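Local coordinates for PTS system, IIA component (Streptococcus pneumoniae serotype 4, PDB 5T3U), which probably relays phosphoryl groups as the IIA component of a mannose-family phosphotransferase system associated with fucose utilization, at residues G22-M25 with T26-F30; E33-N36 with D37-R40; F57-Q60 with V61-L65; L120-I123 with V124-Q128. All coordinates share one frame; numbering follows the deposited sequence.

Contact 1. Residues G22-M25 with T26-F30; sequences GALM and TAEMF
Leu-24 and Glu-28, one helical turn apart, cross at a slant, the leucine branch lying against the aliphatic part and carboxylate carbon of the glutamate. Leu-24 CG comes within 3.8 Å of Glu-28 CD, and Leu-24 CD1 rests 3.9 Å from Glu-28 CG. The leucine reaches forward because its CG is trans to the backbone nitrogen (chi1 -177°), which swings the branch toward the next turn. Glu-28 takes the other course: its CG stands beside its own nitrogen and passes 3.3 Å from Leu-24 O, and the chain then runs out extended. Its OE2 is hydrogen-bonded to Thr-34, in the loop that follows the helix, which ties down the carboxylate while the leucine packs against it. Met-25 and Met-29 make the second pair. Met-25 bends at chi2 (-83°), and its SD meets Met-29 SD at 4.2 Å, a loose sulfur-to-sulfur approach. Beneath the side chains run regular i to i+4 bonds, such as Ala-27 N to Ala-23 O at 2.8 Å; Met-29 N to Met-25 O, at 3.4 Å, is weak. Thr-26 OG1 is engaged by His-16 O and Phe-19 N of the second subunit, and the Phe-30 ring meets His-16 of that subunit edge-to-face. Helix 19-31 is the connection of the beta-alpha-beta unit between strands 7-16 and 39-44: Leu-24 packs on Val-39 and Thr-41 of the latter strand, while Ala-23 and Ala-27 lie against Leu-107 of helix 104-112.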
ATOM      1  N   GLY A  22       0.400   8.927  -2.039  1.00 24.74           N
ATOM      2  CA  GLY A  22       1.232   8.648  -0.872  1.00 25.50           C
ATOM      3  C   GLY A  22       2.202   7.509  -1.128  1.00 25.27           C
ATOM      4  O   GLY A  22       3.361   7.577  -0.703  1.00 25.43           O
ATOM      5  N   ALA A  23       1.745   6.469  -1.817  1.00 24.57           N
ATOM      6  CA  ALA A  23       2.658   5.392  -2.241  1.00 25.16           C
ATOM      7  C   ALA A  23       3.794   5.882  -3.147  1.00 25.18           C
ATOM      8  O   ALA A  23       4.945   5.498  -2.961  1.00 25.54           O
ATOM      9  CB  ALA A  23       1.898   4.248  -2.899  1.00 24.72           C
ATOM     10  N   LEU A  24       3.499   6.763  -4.090  1.00 25.59           N
ATOM     11  CA  LEU A  24       4.572   7.259  -4.963  1.00 26.39           C
ATOM     12  C   LEU A  24       5.580   8.072  -4.191  1.00 26.83           C
ATOM     13  O   LEU A  24       6.760   7.888  -4.379  1.00 27.58           O
ATOM     14  CB  LEU A  24       4.049   8.109  -6.126  1.00 25.88           C
ATOM     15  CG  LEU A  24       5.141   8.587  -7.114  1.00 26.70           C
ATOM     16  CD1 LEU A  24       6.047   7.432  -7.700  1.00 24.35           C
ATOM     17  CD2 LEU A  24       4.498   9.389  -8.262  1.00 24.20           C
ATOM     18  N   MET A  25       5.098   9.001  -3.370  1.00 27.85           N
ATOM     19  CA  MET A  25       5.935   9.859  -2.520  1.00 28.74           C
ATOM     20  C   MET A  25       6.912   8.988  -1.726  1.00 28.23           C
ATOM     21  O   MET A  25       8.122   9.212  -1.754  1.00 28.61           O
ATOM     22  CB  MET A  25       5.032  10.654  -1.558  1.00 28.83           C
ATOM     23  CG  MET A  25       5.734  11.625  -0.684  1.00 29.36           C
ATOM     24  SD  MET A  25       6.468  10.886   0.829  1.00 28.96           S
ATOM     25  CE  MET A  25       6.996  12.451   1.573  1.00 26.24           C
ATOM     26  N   THR A  26       6.381   7.953  -1.079  1.00 27.86           N
ATOM     27  CA  THR A  26       7.200   7.026  -0.293  1.00 26.73           C
ATOM     28  C   THR A  26       8.172   6.255  -1.176  1.00 27.45           C
ATOM     29  O   THR A  26       9.345   6.105  -0.823  1.00 27.25           O
ATOM     30  CB  THR A  26       6.311   6.072   0.480  1.00 26.67           C
ATOM     31  OG1 THR A  26       5.586   6.827   1.455  1.00 25.63           O
ATOM     32  CG2 THR A  26       7.118   4.978   1.179  1.00 25.57           C
ATOM     33  N   ALA A  27       7.702   5.767  -2.328  1.00 27.54           N
ATOM     34  CA  ALA A  27       8.581   5.025  -3.234  1.00 28.31           C
ATOM     35  C   ALA A  27       9.762   5.889  -3.687  1.00 29.15           C
ATOM     36  O   ALA A  27      10.868   5.373  -3.845  1.00 29.16           O
ATOM     37  CB  ALA A  27       7.797   4.459  -4.477  1.00 28.08           C
ATOM     38  N   GLU A  28       9.522   7.196  -3.865  1.00 29.46           N
ATOM     39  CA  GLU A  28      10.562   8.119  -4.322  1.00 30.87           C
ATOM     40  C   GLU A  28      11.633   8.346  -3.255  1.00 32.06           C
ATOM     41  O   GLU A  28      12.780   8.718  -3.580  1.00 32.26           O
ATOM     42  CB  GLU A  28       9.956   9.438  -4.811  1.00 30.48           C
ATOM     43  CG  GLU A  28       9.150   9.251  -6.118  1.00 30.84           C
ATOM     44  CD  GLU A  28       8.361  10.465  -6.531  1.00 32.92           C
ATOM     45  OE1 GLU A  28       7.742  11.128  -5.666  1.00 37.11           O
ATOM     46  OE2 GLU A  28       8.332  10.753  -7.742  1.00 33.25           O
ATOM     47  N   MET A  29      11.274   8.083  -1.996  1.00 32.18           N
ATOM     48  CA  MET A  29      12.256   8.163  -0.910  1.00 33.07           C
ATOM     49  C   MET A  29      13.284   7.061  -1.070  1.00 33.77           C
ATOM     50  O   MET A  29      14.413   7.197  -0.604  1.00 35.07           O
ATOM     51  CB  MET A  29      11.588   8.087   0.452  1.00 32.62           C
ATOM     52  CG  MET A  29      10.811   9.350   0.801  1.00 31.21           C
ATOM     53  SD  MET A  29       9.974   9.258   2.400  1.00 31.99           S
ATOM     54  CE  MET A  29      11.394   9.121   3.498  1.00 30.90           C
ATOM     55  N   PHE A  30      12.907   5.988  -1.756  1.00 34.09           N
ATOM     56  CA  PHE A  30      13.827   4.889  -2.018  1.00 34.77           C
ATOM     57  C   PHE A  30      14.511   4.948  -3.375  1.00 34.90           C
ATOM     58  O   PHE A  30      15.687   4.652  -3.470  1.00 35.13           O
ATOM     59  CB  PHE A  30      13.122   3.534  -1.825  1.00 35.34           C
ATOM     60  CG  PHE A  30      12.608   3.336  -0.422  1.00 37.62           C
ATOM     61  CD1 PHE A  30      13.485   3.004   0.610  1.00 41.04           C
ATOM     62  CD2 PHE A  30      11.271   3.505  -0.134  1.00 38.06           C
ATOM     63  CE1 PHE A  30      13.023   2.848   1.922  1.00 42.13           C
ATOM     64  CE2 PHE A  30      10.797   3.337   1.164  1.00 42.16           C
ATOM     65  CZ  PHE A  30      11.674   3.029   2.196  1.00 40.93           C
TER

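Contact 2. Residues E33-N36 with D37-R40; sequences ETTN and DRVR
The Arg-40 guanidinium has Asn-36 ND2 over one face, 3.9 Å above the plane and displaced toward the rim; amide and guanidinium planes are only 16° apart. At the edge, in the guanidinium plane, sits the backbone carbonyl of the same asparagine: Arg-40 NE donates to Asn-36 O over 2.9 Å, almost straight at 170°. One residue thus meets the arginine at a face and an edge, while Arg-40 NH1 goes on to Glu-63 and Gln-60 of helix 50-65. Thr-35 O takes two backbone donors, Val-39 N in the carbonyl plane and Arg-38 N from above it, each at 3.0 Å. Thr-35 OG1 (chi1 61°) and Asp-37 CG both sit between backbone nitrogen and carbonyl carbon, which sets the side chains side by side, and OG1 donates to Asp-37 OD1 at 2.5 Å. Thr-34 crosses Val-39 at about a right angle, its CG2 3.9 Å from Val-39 CG2; a water donates to Val-39 O and to Thr-34 OG1, the partner of Glu-28. Residues 35-38 form a type I beta-turn, closed further by Val-39 N, that leads into strand 39-44, outermost within this chain in the parallel sheet of an alpha/beta fold of the EIIA-man family.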
ATOM      1  N   GLU A  33      13.245  10.827  -7.248  1.00 35.72           N
ATOM      2  CA  GLU A  33      12.098  11.523  -7.829  1.00 37.00           C
ATOM      3  C   GLU A  33      11.790  10.988  -9.243  1.00 35.31           C
ATOM      4  O   GLU A  33      12.697  10.740 -10.014  1.00 35.62           O
ATOM      5  CB  GLU A  33      12.400  13.037  -7.873  1.00 37.86           C
ATOM      6  CG  GLU A  33      11.142  13.927  -7.816  1.00 44.58           C
ATOM      7  CD  GLU A  33      11.214  15.151  -8.746  1.00 52.58           C
ATOM      8  OE1 GLU A  33      11.931  15.081  -9.778  1.00 57.38           O
ATOM      9  OE2 GLU A  33      10.520  16.163  -8.476  1.00 53.34           O
ATOM     10  N   THR A  34      10.520  10.766  -9.567  1.00 33.96           N
ATOM     11  CA  THR A  34      10.166  10.318 -10.921  1.00 32.58           C
ATOM     12  C   THR A  34       9.586  11.501 -11.707  1.00 32.65           C
ATOM     13  O   THR A  34       9.257  12.534 -11.125  1.00 31.48           O
ATOM     14  CB  THR A  34       9.124   9.150 -10.920  1.00 31.96           C
ATOM     15  OG1 THR A  34       7.959   9.550 -10.203  1.00 30.57           O
ATOM     16  CG2 THR A  34       9.687   7.892 -10.278  1.00 33.07           C
ATOM     17  N   THR A  35       9.424  11.331 -13.020  1.00 33.31           N
ATOM     18  CA  THR A  35       8.745  12.334 -13.849  1.00 33.65           C
ATOM     19  C   THR A  35       7.470  11.782 -14.512  1.00 34.04           C
ATOM     20  O   THR A  35       7.283  10.566 -14.657  1.00 33.44           O
ATOM     21  CB  THR A  35       9.667  12.901 -14.946  1.00 33.80           C
ATOM     22  OG1 THR A  35      10.075  11.833 -15.803  1.00 34.08           O
ATOM     23  CG2 THR A  35      10.951  13.569 -14.332  1.00 34.81           C
ATOM     24  N   ASN A  36       6.638  12.721 -14.934  1.00 34.05           N
ATOM     25  CA  ASN A  36       5.313  12.537 -15.510  1.00 35.65           C
ATOM     26  C   ASN A  36       5.220  11.711 -16.800  1.00 33.96           C
ATOM     27  O   ASN A  36       4.184  11.156 -17.106  1.00 33.29           O
ATOM     28  CB  ASN A  36       4.783  13.946 -15.836  1.00 37.97           C
ATOM     29  CG  ASN A  36       3.335  14.086 -15.564  1.00 43.43           C
ATOM     30  OD1 ASN A  36       2.789  13.421 -14.675  1.00 50.17           O
ATOM     31  ND2 ASN A  36       2.676  14.985 -16.311  1.00 49.74           N
ATOM     32  N   ASP A  37       6.286  11.659 -17.575  1.00 32.65           N
ATOM     33  CA  ASP A  37       6.291  10.821 -18.760  1.00 32.71           C
ATOM     34  C   ASP A  37       6.572   9.353 -18.421  1.00 31.37           C
ATOM     35  O   ASP A  37       6.552   8.522 -19.320  1.00 31.64           O
ATOM     36  CB  ASP A  37       7.326  11.323 -19.785  1.00 32.63           C
ATOM     37  CG  ASP A  37       8.724  11.391 -19.206  1.00 35.43           C
ATOM     38  OD1 ASP A  37       8.845  11.570 -17.977  1.00 35.57           O
ATOM     39  OD2 ASP A  37       9.711  11.284 -19.971  1.00 40.71           O
ATOM     40  N   ARG A  38       6.884   9.037 -17.156  1.00 29.41           N
ATOM     41  CA  ARG A  38       7.153   7.630 -16.758  1.00 28.17           C
ATOM     42  C   ARG A  38       6.201   7.108 -15.684  1.00 27.36           C
ATOM     43  O   ARG A  38       5.859   5.938 -15.675  1.00 27.89           O
ATOM     44  CB  ARG A  38       8.583   7.443 -16.227  1.00 27.47           C
ATOM     45  CG  ARG A  38       9.679   7.943 -17.108  1.00 28.25           C
ATOM     46  CD  ARG A  38       9.676   7.285 -18.487  1.00 25.06           C
ATOM     47  NE  ARG A  38       9.693   5.813 -18.464  1.00 24.42           N
ATOM     48  CZ  ARG A  38      10.785   5.058 -18.344  1.00 26.49           C
ATOM     49  NH1 ARG A  38      11.982   5.610 -18.192  1.00 27.10           N
ATOM     50  NH2 ARG A  38      10.685   3.726 -18.361  1.00 26.94           N
ATOM     51  N   VAL A  39       5.812   7.968 -14.753  1.00 27.45           N
ATOM     52  CA  VAL A  39       4.993   7.576 -13.605  1.00 26.88           C
ATOM     53  C   VAL A  39       3.981   8.632 -13.274  1.00 26.75           C
ATOM     54  O   VAL A  39       4.292   9.842 -13.247  1.00 26.57           O
ATOM     55  CB  VAL A  39       5.857   7.298 -12.316  1.00 27.88           C
ATOM     56  CG1 VAL A  39       4.962   6.802 -11.162  1.00 27.30           C
ATOM     57  CG2 VAL A  39       6.958   6.274 -12.611  1.00 26.31           C
ATOM     58  N   ARG A  40       2.754   8.172 -13.045  1.00 26.98           N
ATOM     59  CA  ARG A  40       1.653   9.067 -12.659  1.00 26.98           C
ATOM     60  C   ARG A  40       0.797   8.452 -11.573  1.00 26.84           C
ATOM     61  O   ARG A  40       0.757   7.231 -11.422  1.00 26.99           O
ATOM     62  CB  ARG A  40       0.770   9.380 -13.884  1.00 26.86           C
ATOM     63  CG  ARG A  40       1.484  10.310 -14.877  1.00 29.09           C
ATOM     64  CD  ARG A  40       0.536  10.711 -16.012  1.00 29.84           C
ATOM     65  NE  ARG A  40       1.315  11.203 -17.146  1.00 30.96           N
ATOM     66  CZ  ARG A  40       0.793  11.815 -18.206  1.00 31.97           C
ATOM     67  NH1 ARG A  40      -0.520  12.034 -18.277  1.00 29.09           N
ATOM     68  NH2 ARG A  40       1.600  12.232 -19.178  1.00 30.25           N
TER
HETATM   69  O   HOH W   1       6.139  11.156 -11.475  1.00 31.65           O

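Contact 3. Residues F57-Q60 with V61-L65; sequences FKNQ and VDELL
Lys-58 sets out with CG trans to its backbone nitrogen (chi1 177°) and stays extended until chi4 (-56°) folds NZ back, whereas Asp-62 keeps CG beside its own nitrogen (chi1 -70°); together these bring ammonium and carboxylate across one helical turn. The result is an i to i+4 salt bridge on the outer side of helix 50-65, an amphipathic helix of the alpha/beta sandwich. Lys-58 NZ donates to Asp-62 OD2 over 2.8 Å, meeting the oxygen's syn lone pair, on the side of OD1, the two side chains crossing at a slant. A water accepts from Lys-58 NZ and donates to Asp-62 OD1, so that both carboxylate oxygens are linked to the lysine, one directly and one through solvent. On the buried side Phe-57 and Val-61 run side by side in the same direction, and Val-61 CG2 approaches the ring obliquely, 3.8 Å from Phe-57 CE2. This pair packs on Leu-12 and Val-73 of the sheet, and Val-61 also meets Phe-90 of helix 81-90. On the flank turned toward strand 39-44 lie Gln-60 and Glu-63, the partners of Arg-40. Glu-63 also lays its CG 3.4 Å from Asn-59 O, the carbonyl that receives its own amide. The backbone bonds are regular, with Asp-62 N to Lys-58 O at 3.0 Å. A second water donates at once to Asp-62 OD2 and, over 2.5 Å, to Asn-59 OD1.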
ATOM      1  N   PHE A  57      -8.701   8.934 -15.947  1.00 32.82           N
ATOM      2  CA  PHE A  57      -8.023   7.640 -15.960  1.00 31.58           C
ATOM      3  C   PHE A  57      -7.572   7.213 -17.359  1.00 31.39           C
ATOM      4  O   PHE A  57      -6.410   6.864 -17.572  1.00 30.24           O
ATOM      5  CB  PHE A  57      -8.896   6.531 -15.324  1.00 30.91           C
ATOM      6  CG  PHE A  57      -8.168   5.226 -15.186  1.00 30.91           C
ATOM      7  CD1 PHE A  57      -7.519   4.900 -14.008  1.00 32.28           C
ATOM      8  CD2 PHE A  57      -8.074   4.353 -16.255  1.00 29.87           C
ATOM      9  CE1 PHE A  57      -6.789   3.703 -13.898  1.00 32.31           C
ATOM     10  CE2 PHE A  57      -7.358   3.170 -16.160  1.00 30.32           C
ATOM     11  CZ  PHE A  57      -6.707   2.853 -14.963  1.00 31.73           C
ATOM     12  N   LYS A  58      -8.519   7.214 -18.304  1.00 31.24           N
ATOM     13  CA  LYS A  58      -8.236   6.853 -19.682  1.00 30.71           C
ATOM     14  C   LYS A  58      -7.118   7.723 -20.226  1.00 30.35           C
ATOM     15  O   LYS A  58      -6.173   7.218 -20.811  1.00 30.53           O
ATOM     16  CB  LYS A  58      -9.506   6.959 -20.548  1.00 30.62           C
ATOM     17  CG  LYS A  58      -9.292   6.668 -22.055  1.00 30.55           C
ATOM     18  CD  LYS A  58     -10.580   6.993 -22.866  1.00 31.30           C
ATOM     19  CE  LYS A  58     -10.508   6.483 -24.324  1.00 32.83           C
ATOM     20  NZ  LYS A  58      -9.291   7.022 -25.042  1.00 32.99           N
ATOM     21  N   ASN A  59      -7.229   9.027 -20.020  1.00 31.31           N
ATOM     22  CA  ASN A  59      -6.213   9.992 -20.451  1.00 31.65           C
ATOM     23  C   ASN A  59      -4.828   9.762 -19.864  1.00 31.09           C
ATOM     24  O   ASN A  59      -3.833   9.902 -20.572  1.00 31.30           O
ATOM     25  CB  ASN A  59      -6.686  11.435 -20.141  1.00 32.74           C
ATOM     26  CG  ASN A  59      -7.725  11.947 -21.141  1.00 36.83           C
ATOM     27  OD1 ASN A  59      -7.962  11.337 -22.193  1.00 40.65           O
ATOM     28  ND2 ASN A  59      -8.348  13.080 -20.819  1.00 41.03           N
ATOM     29  N   GLN A  60      -4.743   9.415 -18.575  1.00 31.26           N
ATOM     30  CA  GLN A  60      -3.436   9.078 -17.952  1.00 30.12           C
ATOM     31  C   GLN A  60      -2.776   7.873 -18.622  1.00 29.86           C
ATOM     32  O   GLN A  60      -1.558   7.897 -18.879  1.00 29.28           O
ATOM     33  CB  GLN A  60      -3.557   8.803 -16.434  1.00 30.79           C
ATOM     34  CG  GLN A  60      -4.101   9.945 -15.603  1.00 30.80           C
ATOM     35  CD  GLN A  60      -3.089  11.040 -15.393  1.00 35.99           C
ATOM     36  OE1 GLN A  60      -2.741  11.768 -16.330  1.00 37.71           O
ATOM     37  NE2 GLN A  60      -2.603  11.179 -14.135  1.00 36.83           N
ATOM     38  N   VAL A  61      -3.549   6.822 -18.903  1.00 29.13           N
ATOM     39  CA  VAL A  61      -2.957   5.628 -19.530  1.00 29.49           C
ATOM     40  C   VAL A  61      -2.522   5.925 -20.982  1.00 30.82           C
ATOM     41  O   VAL A  61      -1.402   5.578 -21.381  1.00 30.48           O
ATOM     42  CB  VAL A  61      -3.862   4.382 -19.488  1.00 29.35           C
ATOM     43  CG1 VAL A  61      -3.228   3.227 -20.281  1.00 27.63           C
ATOM     44  CG2 VAL A  61      -4.133   3.915 -18.054  1.00 28.73           C
ATOM     45  N   ASP A  62      -3.403   6.578 -21.754  1.00 31.80           N
ATOM     46  CA  ASP A  62      -3.115   6.956 -23.146  1.00 32.36           C
ATOM     47  C   ASP A  62      -1.852   7.801 -23.245  1.00 32.52           C
ATOM     48  O   ASP A  62      -0.974   7.531 -24.067  1.00 33.03           O
ATOM     49  CB  ASP A  62      -4.288   7.752 -23.746  1.00 32.56           C
ATOM     50  CG  ASP A  62      -5.521   6.902 -23.990  1.00 33.19           C
ATOM     51  OD1 ASP A  62      -5.416   5.655 -24.026  1.00 33.84           O
ATOM     52  OD2 ASP A  62      -6.614   7.485 -24.183  1.00 34.80           O
ATOM     53  N   GLU A  63      -1.752   8.816 -22.403  1.00 32.37           N
ATOM     54  CA  GLU A  63      -0.581   9.688 -22.426  1.00 33.41           C
ATOM     55  C   GLU A  63       0.725   9.010 -22.024  1.00 32.93           C
ATOM     56  O   GLU A  63       1.792   9.325 -22.547  1.00 33.05           O
ATOM     57  CB  GLU A  63      -0.836  10.954 -21.616  1.00 33.70           C
ATOM     58  CG  GLU A  63      -1.779  11.889 -22.359  1.00 37.87           C
ATOM     59  CD  GLU A  63      -2.399  12.946 -21.469  1.00 43.65           C
ATOM     60  OE1 GLU A  63      -3.587  13.262 -21.708  1.00 48.31           O
ATOM     61  OE2 GLU A  63      -1.718  13.455 -20.543  1.00 45.15           O
ATOM     62  N   LEU A  64       0.634   8.035 -21.131  1.00 32.92           N
ATOM     63  CA  LEU A  64       1.799   7.271 -20.743  1.00 31.61           C
ATOM     64  C   LEU A  64       2.212   6.398 -21.919  1.00 31.59           C
ATOM     65  O   LEU A  64       3.400   6.203 -22.150  1.00 31.81           O
ATOM     66  CB  LEU A  64       1.536   6.480 -19.442  1.00 30.78           C
ATOM     67  CG  LEU A  64       1.693   7.297 -18.134  1.00 30.03           C
ATOM     68  CD1 LEU A  64       1.221   6.516 -16.885  1.00 26.40           C
ATOM     69  CD2 LEU A  64       3.144   7.805 -17.922  1.00 28.82           C
ATOM     70  N   LEU A  65       1.244   5.894 -22.680  1.00 31.60           N
ATOM     71  CA  LEU A  65       1.564   5.106 -23.887  1.00 31.56           C
ATOM     72  C   LEU A  65       2.221   5.899 -25.033  1.00 31.96           C
ATOM     73  O   LEU A  65       2.854   5.291 -25.938  1.00 31.82           O
ATOM     74  CB  LEU A  65       0.364   4.277 -24.390  1.00 30.93           C
ATOM     75  CG  LEU A  65      -0.103   3.076 -23.548  1.00 30.91           C
ATOM     76  CD1 LEU A  65      -1.558   2.694 -23.905  1.00 27.95           C
ATOM     77  CD2 LEU A  65       0.837   1.867 -23.665  1.00 29.86           C
TER
HETATM   78  O   HOH W   2      -7.968   4.414 -24.737  1.00 38.67           O
HETATM   79  O   HOH W   3      -6.898  10.129 -24.149  1.00 45.33           O

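Contact 4. Residues L120-I123 with V124-Q128; sequences LEEI and VHNAQ
Leu-120 O, Glu-121 O, Glu-122 O and Ile-123 O each accept the amide hydrogen from four residues on, so the carbonyls of this first turn are all satisfied within the helix. Val-124 N to Leu-120 O and His-125 N to Glu-121 O both measure 2.9 Å and are equally straight at 168°; Asn-126 N reaches Glu-122 O at 2.8 Å. At the start, Asn-119 OD1 takes the amide of Glu-122, a donor with no earlier carbonyl of the helix to meet. Further on, Ala-127 O accepts from Asn-103 and Asn-126 O from Ser-130. Asn-126 keeps CG beside its own nitrogen (chi1 -69°), which lays its amide carbon 3.2 Å from Glu-122 O without a side-chain bond to that oxygen. Apolar contact across the turn is slight: Leu-120 and Val-124 cross at an angle, with Leu-120 CD1 4.1 Å from Val-124 CG2. Val-124 turns to Val-99, Ile-123 to Leu-106 and Leu-110 of helix 104-112. On the other subunit, Leu-131 packs against Val-124 and Ala-127, and its O accepts from Gln-128 NE2. This is a regular amphipathic alpha-helix at the dimer interface, packing beside strand 96-100, outermost in the sheet of this chain's alpha/beta fold.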
ATOM      1  N   LEU A 120       7.292 -10.156 -15.053  1.00 30.13           N
ATOM      2  CA  LEU A 120       6.221  -9.587 -14.242  1.00 30.52           C
ATOM      3  C   LEU A 120       5.627 -10.590 -13.256  1.00 31.21           C
ATOM      4  O   LEU A 120       5.245 -10.211 -12.144  1.00 29.93           O
ATOM      5  CB  LEU A 120       5.112  -8.975 -15.125  1.00 30.12           C
ATOM      6  CG  LEU A 120       3.987  -8.212 -14.375  1.00 30.98           C
ATOM      7  CD1 LEU A 120       4.535  -7.090 -13.473  1.00 27.57           C
ATOM      8  CD2 LEU A 120       2.885  -7.638 -15.313  1.00 30.55           C
ATOM      9  N   GLU A 121       5.538 -11.864 -13.664  1.00 31.49           N
ATOM     10  CA  GLU A 121       5.003 -12.888 -12.779  1.00 32.17           C
ATOM     11  C   GLU A 121       5.868 -12.985 -11.536  1.00 31.97           C
ATOM     12  O   GLU A 121       5.345 -13.063 -10.410  1.00 31.35           O
ATOM     13  CB  GLU A 121       4.892 -14.252 -13.489  1.00 32.69           C
ATOM     14  CG  GLU A 121       3.756 -14.287 -14.561  1.00 37.52           C
ATOM     15  CD  GLU A 121       3.985 -13.255 -15.696  1.00 44.02           C
ATOM     16  OE1 GLU A 121       5.090 -13.286 -16.330  1.00 43.84           O
ATOM     17  OE2 GLU A 121       3.075 -12.399 -15.932  1.00 46.31           O
ATOM     18  N   GLU A 122       7.187 -12.956 -11.750  1.00 31.16           N
ATOM     19  CA  GLU A 122       8.145 -13.080 -10.675  1.00 32.26           C
ATOM     20  C   GLU A 122       8.099 -11.852  -9.757  1.00 31.13           C
ATOM     21  O   GLU A 122       8.173 -11.971  -8.535  1.00 31.00           O
ATOM     22  CB  GLU A 122       9.513 -13.215 -11.306  1.00 33.11           C
ATOM     23  CG  GLU A 122      10.591 -13.784 -10.464  1.00 38.75           C
ATOM     24  CD  GLU A 122      11.841 -14.041 -11.313  1.00 46.24           C
ATOM     25  OE1 GLU A 122      11.782 -14.901 -12.231  1.00 48.16           O
ATOM     26  OE2 GLU A 122      12.858 -13.344 -11.092  1.00 49.19           O
ATOM     27  N   ILE A 123       7.970 -10.674 -10.352  1.00 30.78           N
ATOM     28  CA  ILE A 123       7.841  -9.420  -9.594  1.00 30.05           C
ATOM     29  C   ILE A 123       6.591  -9.466  -8.721  1.00 30.36           C
ATOM     30  O   ILE A 123       6.665  -9.177  -7.535  1.00 30.23           O
ATOM     31  CB  ILE A 123       7.835  -8.189 -10.526  1.00 30.04           C
ATOM     32  CG1 ILE A 123       9.246  -8.002 -11.113  1.00 29.15           C
ATOM     33  CG2 ILE A 123       7.339  -6.930  -9.780  1.00 27.27           C
ATOM     34  CD1 ILE A 123       9.422  -6.780 -11.980  1.00 30.50           C
ATOM     35  N   VAL A 124       5.468  -9.873  -9.301  1.00 30.84           N
ATOM     36  CA  VAL A 124       4.204 -10.016  -8.551  1.00 31.44           C
ATOM     37  C   VAL A 124       4.322 -11.046  -7.401  1.00 32.45           C
ATOM     38  O   VAL A 124       3.975 -10.752  -6.256  1.00 31.85           O
ATOM     39  CB  VAL A 124       3.010 -10.307  -9.478  1.00 31.96           C
ATOM     40  CG1 VAL A 124       1.727 -10.703  -8.657  1.00 29.39           C
ATOM     41  CG2 VAL A 124       2.736  -9.055 -10.351  1.00 30.64           C
ATOM     42  N   HIS A 125       4.845 -12.226  -7.720  1.00 33.03           N
ATOM     43  CA  HIS A 125       5.085 -13.271  -6.738  1.00 34.13           C
ATOM     44  C   HIS A 125       5.973 -12.744  -5.596  1.00 33.39           C
ATOM     45  O   HIS A 125       5.674 -12.963  -4.428  1.00 33.37           O
ATOM     46  CB  HIS A 125       5.704 -14.516  -7.412  1.00 34.59           C
ATOM     47  CG  HIS A 125       6.004 -15.640  -6.461  1.00 39.15           C
ATOM     48  ND1 HIS A 125       5.020 -16.415  -5.882  1.00 42.59           N
ATOM     49  CD2 HIS A 125       7.181 -16.118  -5.987  1.00 42.27           C
ATOM     50  CE1 HIS A 125       5.577 -17.320  -5.094  1.00 41.34           C
ATOM     51  NE2 HIS A 125       6.886 -17.158  -5.139  1.00 41.69           N
ATOM     52  N   ASN A 126       7.048 -12.033  -5.925  1.00 32.28           N
ATOM     53  CA  ASN A 126       7.911 -11.503  -4.871  1.00 32.37           C
ATOM     54  C   ASN A 126       7.217 -10.420  -4.011  1.00 31.41           C
ATOM     55  O   ASN A 126       7.482 -10.311  -2.814  1.00 31.44           O
ATOM     56  CB  ASN A 126       9.210 -10.935  -5.448  1.00 32.69           C
ATOM     57  CG  ASN A 126      10.154 -12.008  -6.012  1.00 35.41           C
ATOM     58  OD1 ASN A 126      10.042 -13.211  -5.743  1.00 39.30           O
ATOM     59  ND2 ASN A 126      11.130 -11.547  -6.768  1.00 38.21           N
ATOM     60  N   ALA A 127       6.358  -9.622  -4.632  1.00 30.04           N
ATOM     61  CA  ALA A 127       5.600  -8.595  -3.921  1.00 30.44           C
ATOM     62  C   ALA A 127       4.590  -9.203  -2.947  1.00 30.25           C
ATOM     63  O   ALA A 127       4.398  -8.646  -1.854  1.00 30.28           O
ATOM     64  CB  ALA A 127       4.889  -7.675  -4.901  1.00 29.22           C
ATOM     65  N   GLN A 128       3.943 -10.310  -3.340  1.00 30.38           N
ATOM     66  CA  GLN A 128       3.078 -11.082  -2.418  1.00 32.28           C
ATOM     67  C   GLN A 128       3.870 -11.584  -1.203  1.00 32.20           C
ATOM     68  O   GLN A 128       3.413 -11.468  -0.076  1.00 32.73           O
ATOM     69  CB  GLN A 128       2.401 -12.282  -3.110  1.00 32.64           C
ATOM     70  CG  GLN A 128       1.426 -11.887  -4.225  1.00 36.23           C
ATOM     71  CD  GLN A 128       0.959 -13.079  -5.037  1.00 42.21           C
ATOM     72  OE1 GLN A 128       1.680 -14.077  -5.154  1.00 42.73           O
ATOM     73  NE2 GLN A 128      -0.245 -12.976  -5.623  1.00 42.45           N
TER

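Contacts 1, 3 and 4 are i to i+4 contacts within one helix each, whereas contact 2 is the turn leading into strand 39-44. Contact 2 also joins its neighbours, touching contact 1 by a hydrogen bond and apolar packing and contact 3 by a salt bridge. Contact 4 touches none of the others, lying about 12 Å or more away at the nearest atoms, and is on the opposite side of the chain's centre from contact 3. None is wholly buried: contact 1 has the most buried residues, contact 4 the most exposed. Contacts 1 and 4 turn partly to the second subunit; contact 3 combines a buried apolar flank with charged, hydrated surface, and contact 2 is mostly polar.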